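Local coordinates for CCHC-type domain-containing protein (Trypanosoma brucei brucei, PDB 7C43) that probably acts as a 3'-5' RNA exonuclease of the RNase D type, joining a metal-dependent nuclease domain to CCHC zinc knuckles that bind nucleotides, at residues 40-45 and 55-60; 146-151 and 196-201. All blocks are in the same frame, centred on the assembly; numbering follows the deposited sequence.

Interaction 1 of 2, residues 40-45 and 55-60; sequences LDIEAF and GRISLV. With MN (manganese (II) ion), chain D; MN (manganese (II) ion), chain E; AMP (adenosine monophosphate), chain F.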
# COMPACT_ATOMS: atom_id res chain seq x y z
N LEU A 40 8.68 -2.79 -2.23
CA LEU A 40 9.25 -2.04 -3.35
C LEU A 40 8.53 -0.75 -3.64
O LEU A 40 7.36 -0.58 -3.31
CB LEU A 40 9.24 -2.88 -4.61
CG LEU A 40 10.08 -4.14 -4.53
CD1 LEU A 40 9.81 -4.99 -5.77
CD2 LEU A 40 11.56 -3.80 -4.39
N ASP A 41 9.26 0.17 -4.25
CA ASP A 41 8.69 1.39 -4.75
C ASP A 41 9.62 1.92 -5.82
O ASP A 41 10.77 1.51 -5.87
CB ASP A 41 8.54 2.40 -3.61
CG ASP A 41 7.62 3.56 -3.97
OD1 ASP A 41 6.77 3.41 -4.87
OD2 ASP A 41 7.75 4.61 -3.31
N ILE A 42 9.11 2.85 -6.65
CA ILE A 42 9.89 3.57 -7.67
C ILE A 42 9.78 5.08 -7.51
O ILE A 42 8.69 5.59 -7.34
CB ILE A 42 9.40 3.17 -9.07
CG1 ILE A 42 9.58 1.65 -9.27
CG2 ILE A 42 10.13 3.96 -10.14
CD1 ILE A 42 9.16 1.13 -10.64
N GLU A 43 10.90 5.79 -7.59
CA GLU A 43 10.91 7.22 -7.78
C GLU A 43 11.33 7.42 -9.21
O GLU A 43 12.40 6.98 -9.59
CB GLU A 43 11.96 7.97 -6.93
CG GLU A 43 11.68 8.33 -5.48
CD GLU A 43 10.25 8.65 -5.13
OE1 GLU A 43 9.77 8.12 -4.10
OE2 GLU A 43 9.58 9.41 -5.87
N ALA A 44 10.53 8.20 -9.94
CA ALA A 44 10.76 8.47 -11.35
C ALA A 44 10.85 9.97 -11.62
O ALA A 44 10.40 10.79 -10.81
CB ALA A 44 9.62 7.88 -12.14
N PHE A 45 11.42 10.32 -12.77
CA PHE A 45 11.46 11.69 -13.26
C PHE A 45 10.03 12.18 -13.42
O PHE A 45 9.22 11.49 -14.00
CB PHE A 45 12.11 11.78 -14.66
CG PHE A 45 13.60 11.67 -14.68
CD1 PHE A 45 14.34 11.16 -13.61
CD2 PHE A 45 14.27 12.04 -15.84
CE1 PHE A 45 15.73 11.05 -13.68
CE2 PHE A 45 15.65 11.95 -15.92
CZ PHE A 45 16.38 11.44 -14.84
N GLY A 55 7.72 8.68 -15.59
CA GLY A 55 8.91 9.02 -16.36
C GLY A 55 10.07 8.08 -16.05
O GLY A 55 9.90 7.00 -15.50
N ARG A 56 11.25 8.50 -16.43
CA ARG A 56 12.44 7.70 -16.33
C ARG A 56 12.73 7.30 -14.88
O ARG A 56 12.70 8.12 -13.99
CB ARG A 56 13.62 8.47 -16.90
CG ARG A 56 14.90 7.68 -17.01
CD ARG A 56 15.86 8.53 -17.81
NE ARG A 56 17.19 7.98 -17.82
CZ ARG A 56 18.24 8.56 -18.41
NH1 ARG A 56 18.11 9.73 -19.03
NH2 ARG A 56 19.42 7.96 -18.36
N ILE A 57 13.06 6.03 -14.70
CA ILE A 57 13.31 5.47 -13.40
C ILE A 57 14.60 6.10 -12.90
O ILE A 57 15.57 6.20 -13.62
CB ILE A 57 13.39 3.90 -13.43
CG1 ILE A 57 11.99 3.33 -13.54
CG2 ILE A 57 14.04 3.36 -12.15
CD1 ILE A 57 11.93 1.82 -13.70
N SER A 58 14.56 6.59 -11.67
CA SER A 58 15.72 7.21 -11.04
C SER A 58 16.20 6.29 -9.93
O SER A 58 17.38 5.93 -9.87
CB SER A 58 15.32 8.60 -10.53
OG SER A 58 16.40 9.27 -9.88
N LEU A 59 15.26 5.93 -9.06
CA LEU A 59 15.52 5.05 -7.97
C LEU A 59 14.46 3.97 -7.89
O LEU A 59 13.28 4.20 -8.17
CB LEU A 59 15.51 5.79 -6.64
CG LEU A 59 16.32 7.05 -6.35
CD1 LEU A 59 15.74 7.70 -5.10
CD2 LEU A 59 17.81 6.75 -6.18
N VAL A 60 14.91 2.80 -7.44
CA VAL A 60 14.04 1.76 -6.96
C VAL A 60 14.44 1.65 -5.49
O VAL A 60 15.61 1.66 -5.20
CB VAL A 60 14.28 0.43 -7.70
CG1 VAL A 60 13.48 -0.70 -7.07
CG2 VAL A 60 13.92 0.59 -9.18
MN MN D . 7.50 6.93 -3.32
MN MN E . 5.05 4.60 -5.34
P AMP F . 4.97 7.55 -5.08
O1P AMP F . 5.90 6.43 -4.78
O2P AMP F . 4.95 8.38 -3.84
O3P AMP F . 3.69 6.98 -5.58
O5' AMP F . 5.62 8.41 -6.27
C5' AMP F . 5.96 7.79 -7.53
C4' AMP F . 6.40 8.76 -8.61
O4' AMP F . 5.24 9.42 -9.19
C3' AMP F . 7.35 9.90 -8.26
O3' AMP F . 8.72 9.51 -8.21
C2' AMP F . 7.10 10.86 -9.41
O2' AMP F . 7.68 10.55 -10.66
C1' AMP F . 5.58 10.75 -9.54
N9 AMP F . 4.89 11.65 -8.62
C8 AMP F . 4.58 11.41 -7.30
N7 AMP F . 3.98 12.42 -6.71
C5 AMP F . 3.88 13.38 -7.71
C6 AMP F . 3.33 14.67 -7.72
N6 AMP F . 2.76 15.24 -6.66
N1 AMP F . 3.39 15.37 -8.88
C2 AMP F . 3.97 14.79 -9.95
N3 AMP F . 4.53 13.59 -10.05
C4 AMP F . 4.44 12.92 -8.89
O HOH W 1 6.09 4.58 -7.24
O HOH W 2 6.95 10.17 -13.01
O HOH W 3 3.81 3.03 -6.05
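With CG anti to its carbonyl carbon (chi1 -77°), the Phe45 ring lies alongside Arg56, whose CB sits over one ring face, 4.0 Å from the centroid, in a CH-pi contact; Ser58 CB meets the ring edge. Glu43 likewise turns CG beside its own N and bends at chi2 (-33°), its CG touching Leu59 CD1 as the two side chains pass at a slant, and carries its carboxylate toward nucleotide and metal. The backbones form an antiparallel pair with a classic beta bulge: Ser58 and Leu59 both face Glu43. Glu43 O takes both amides in its carbonyl plane, Ser58 N at 3.0 Å and Leu59 N at 3.1 Å, while Glu43 N donates to Leu59 O and Phe45 N to Arg56 O. Ile42 CG2 packs on Ile57 CG1 on the face shared with Ala44 and Val60.

Asp41 bridges two manganese ions, OD1 at 2.1 Å from one and OD2 at 2.3 Å from the other, and O1P of AMP bridges the same pair. Glu43 OE2 accepts a very short bond from AMP O3', Ala44 N donates to O3' at 2.8 Å, and Ala44 O accepts from O2' at 2.7 Å. Asp191 adds a further metal ligand. Glu43 and Ala44, beside the partner strand's bulge, thus grip both ribose hydroxyls, consistent with two-metal hydrolysis at an RNA 3' end, as in DEDD exonucleases.

Interaction 2 of 2, residues 146-151 and 196-201; sequences YVLKSV and LLLSNY
Val147, Leu148 and Val151 meet Leu197, Leu198 and Tyr201 where two helices of the exonuclease domain, an RNase H-like fold of the DEDD family, pack side by side. The short helical segments run the same general way, 36° between their directions, with axes 10.7 Å apart at closest approach, a spacing filled by branched aliphatic groups.

The apolar contacts centre on Leu198. A chi1 of -166° swings its CG away from its own N, and its two methyls reach across to the facing helix: CD2 touches Val147 CG1 at 3.5 Å, and CD1 lies between Val147 CG1, Leu148 CD2 and Val151 CG1, the last at 3.9 Å. Val147 and Val151, one turn apart, each meet the leucine at roughly a right angle, whereas Leu148 approaches it aslant. Leu148 CD2 also comes within 4.5 Å of Leu197 CD2, a looser contact.

Polar bonds stay within each helix. Val151 N bonds to Val147 O, the regular helical bond between the two valines, which the one-turn spacing puts on the same side. In 196-201, Ser199 OG turns back to donate to Leu196 O at 3.1 Å, and Asn200 N and Tyr201 N bond to carbonyls three residues earlier, those of Leu197 and Leu198.

Beyond the pair, Phe128 of helix 124-136 covers Val147 and Val151, while Leu99 of strand 97-100 lies against Leu196 and Ser199, so helix 182-202 sits between the central sheet and helix 144-152. Leu148 also lies beside zinc ligand His194.

At the Tyr201 end, the side chains of Val151 and Tyr201 run past one another, pointing opposite ways, and Val151 CG1 presses against Tyr201 CB at 3.4 Å.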
# COMPACT_ATOMS: atom_id res chain seq x y z
N TYR A 146 -4.37 7.60 4.90
CA TYR A 146 -5.65 7.09 5.40
C TYR A 146 -5.53 5.62 5.84
O TYR A 146 -5.96 5.24 6.92
CB TYR A 146 -6.74 7.26 4.33
CG TYR A 146 -8.11 6.91 4.80
CD1 TYR A 146 -8.56 5.59 4.77
CD2 TYR A 146 -8.97 7.89 5.29
CE1 TYR A 146 -9.85 5.25 5.20
CE2 TYR A 146 -10.26 7.57 5.73
CZ TYR A 146 -10.69 6.25 5.68
OH TYR A 146 -11.94 5.93 6.11
N VAL A 147 -4.89 4.81 5.00
CA VAL A 147 -4.70 3.40 5.27
C VAL A 147 -3.85 3.16 6.53
O VAL A 147 -4.23 2.34 7.37
CB VAL A 147 -4.07 2.66 4.06
CG1 VAL A 147 -3.70 1.22 4.42
CG2 VAL A 147 -5.06 2.68 2.90
N LEU A 148 -2.71 3.84 6.64
CA LEU A 148 -1.89 3.70 7.86
C LEU A 148 -2.64 4.03 9.16
O LEU A 148 -2.50 3.32 10.18
CB LEU A 148 -0.64 4.55 7.77
CG LEU A 148 0.48 3.89 6.99
CD1 LEU A 148 1.52 4.93 6.64
CD2 LEU A 148 1.11 2.75 7.78
N LYS A 149 -3.42 5.12 9.11
CA LYS A 149 -4.27 5.54 10.22
C LYS A 149 -5.32 4.48 10.57
O LYS A 149 -5.37 4.03 11.72
CB LYS A 149 -4.96 6.88 9.88
CG LYS A 149 -5.54 7.62 11.08
CD LYS A 149 -4.46 8.27 11.95
CE LYS A 149 -4.95 8.54 13.37
NZ LYS A 149 -5.16 7.29 14.17
N SER A 150 -6.12 4.08 9.58
CA SER A 150 -7.22 3.12 9.78
C SER A 150 -6.75 1.74 10.22
O SER A 150 -7.39 1.12 11.05
CB SER A 150 -8.08 2.99 8.50
OG SER A 150 -8.87 1.81 8.53
N VAL A 151 -5.65 1.27 9.66
CA VAL A 151 -5.13 -0.08 9.97
C VAL A 151 -4.17 -0.12 11.17
O VAL A 151 -4.25 -1.05 11.98
CB VAL A 151 -4.39 -0.66 8.74
CG1 VAL A 151 -3.72 -1.99 9.08
CG2 VAL A 151 -5.37 -0.82 7.58
N LEU A 196 6.25 -1.95 4.33
CA LEU A 196 6.62 -3.17 5.09
C LEU A 196 6.00 -3.17 6.48
O LEU A 196 5.57 -4.22 6.97
CB LEU A 196 8.12 -3.32 5.24
CG LEU A 196 8.62 -4.63 5.84
CD1 LEU A 196 8.42 -5.81 4.91
CD2 LEU A 196 10.09 -4.47 6.20
N LEU A 197 5.96 -2.01 7.12
CA LEU A 197 5.18 -1.86 8.34
C LEU A 197 3.74 -2.34 8.12
O LEU A 197 3.27 -3.24 8.82
CB LEU A 197 5.18 -0.41 8.84
CG LEU A 197 4.25 -0.17 10.04
CD1 LEU A 197 4.58 -1.13 11.18
CD2 LEU A 197 4.33 1.29 10.49
N LEU A 198 3.07 -1.78 7.13
CA LEU A 198 1.67 -2.11 6.88
C LEU A 198 1.40 -3.61 6.64
O LEU A 198 0.32 -4.10 6.96
CB LEU A 198 1.15 -1.28 5.71
CG LEU A 198 -0.35 -1.21 5.49
CD1 LEU A 198 -1.03 -0.49 6.63
CD2 LEU A 198 -0.60 -0.49 4.17
N SER A 199 2.38 -4.33 6.10
CA SER A 199 2.19 -5.75 5.81
C SER A 199 2.17 -6.62 7.05
O SER A 199 1.66 -7.73 7.00
CB SER A 199 3.24 -6.29 4.83
OG SER A 199 4.42 -6.69 5.50
N ASN A 200 2.76 -6.15 8.14
CA ASN A 200 2.63 -6.83 9.43
C ASN A 200 1.22 -6.81 10.01
O ASN A 200 0.86 -7.70 10.74
CB ASN A 200 3.61 -6.24 10.43
CG ASN A 200 5.03 -6.53 10.04
OD1 ASN A 200 5.37 -7.66 9.75
ND2 ASN A 200 5.84 -5.50 9.99
N TYR A 201 0.44 -5.80 9.67
CA TYR A 201 -0.95 -5.70 10.08
C TYR A 201 -1.88 -6.43 9.12
O TYR A 201 -2.92 -6.91 9.54
CB TYR A 201 -1.36 -4.23 10.18
CG TYR A 201 -0.68 -3.48 11.32
CD1 TYR A 201 0.61 -3.00 11.19
CD2 TYR A 201 -1.36 -3.23 12.52
CE1 TYR A 201 1.24 -2.29 12.22
CE2 TYR A 201 -0.74 -2.52 13.56
CZ TYR A 201 0.56 -2.05 13.40
OH TYR A 201 1.19 -1.34 14.38

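How the interactions relate
Both contacts are largely buried and belong to the exonuclease domain, yet they join different layers of it. Interaction 1 lies within the central sheet, pairing strands 37-44 and 57-64; interaction 2 joins helices 144-152 and 182-202. Backbone hydrogen bonds carry the first, with the carboxylates of Asp41 and Glu43 given to manganese and AMP, whereas the second rests on methyl groups. Their centres are 23 Å apart and they do not touch, although their nearest atoms come within about 7 Å. Helix 182-202 links them: besides its share of interaction 2, it supplies Asp191, a metal ligand alongside Asp41. Interaction 1 reaches the surface at exposed Arg56; in interaction 2 Val151 and Tyr201 are partly exposed.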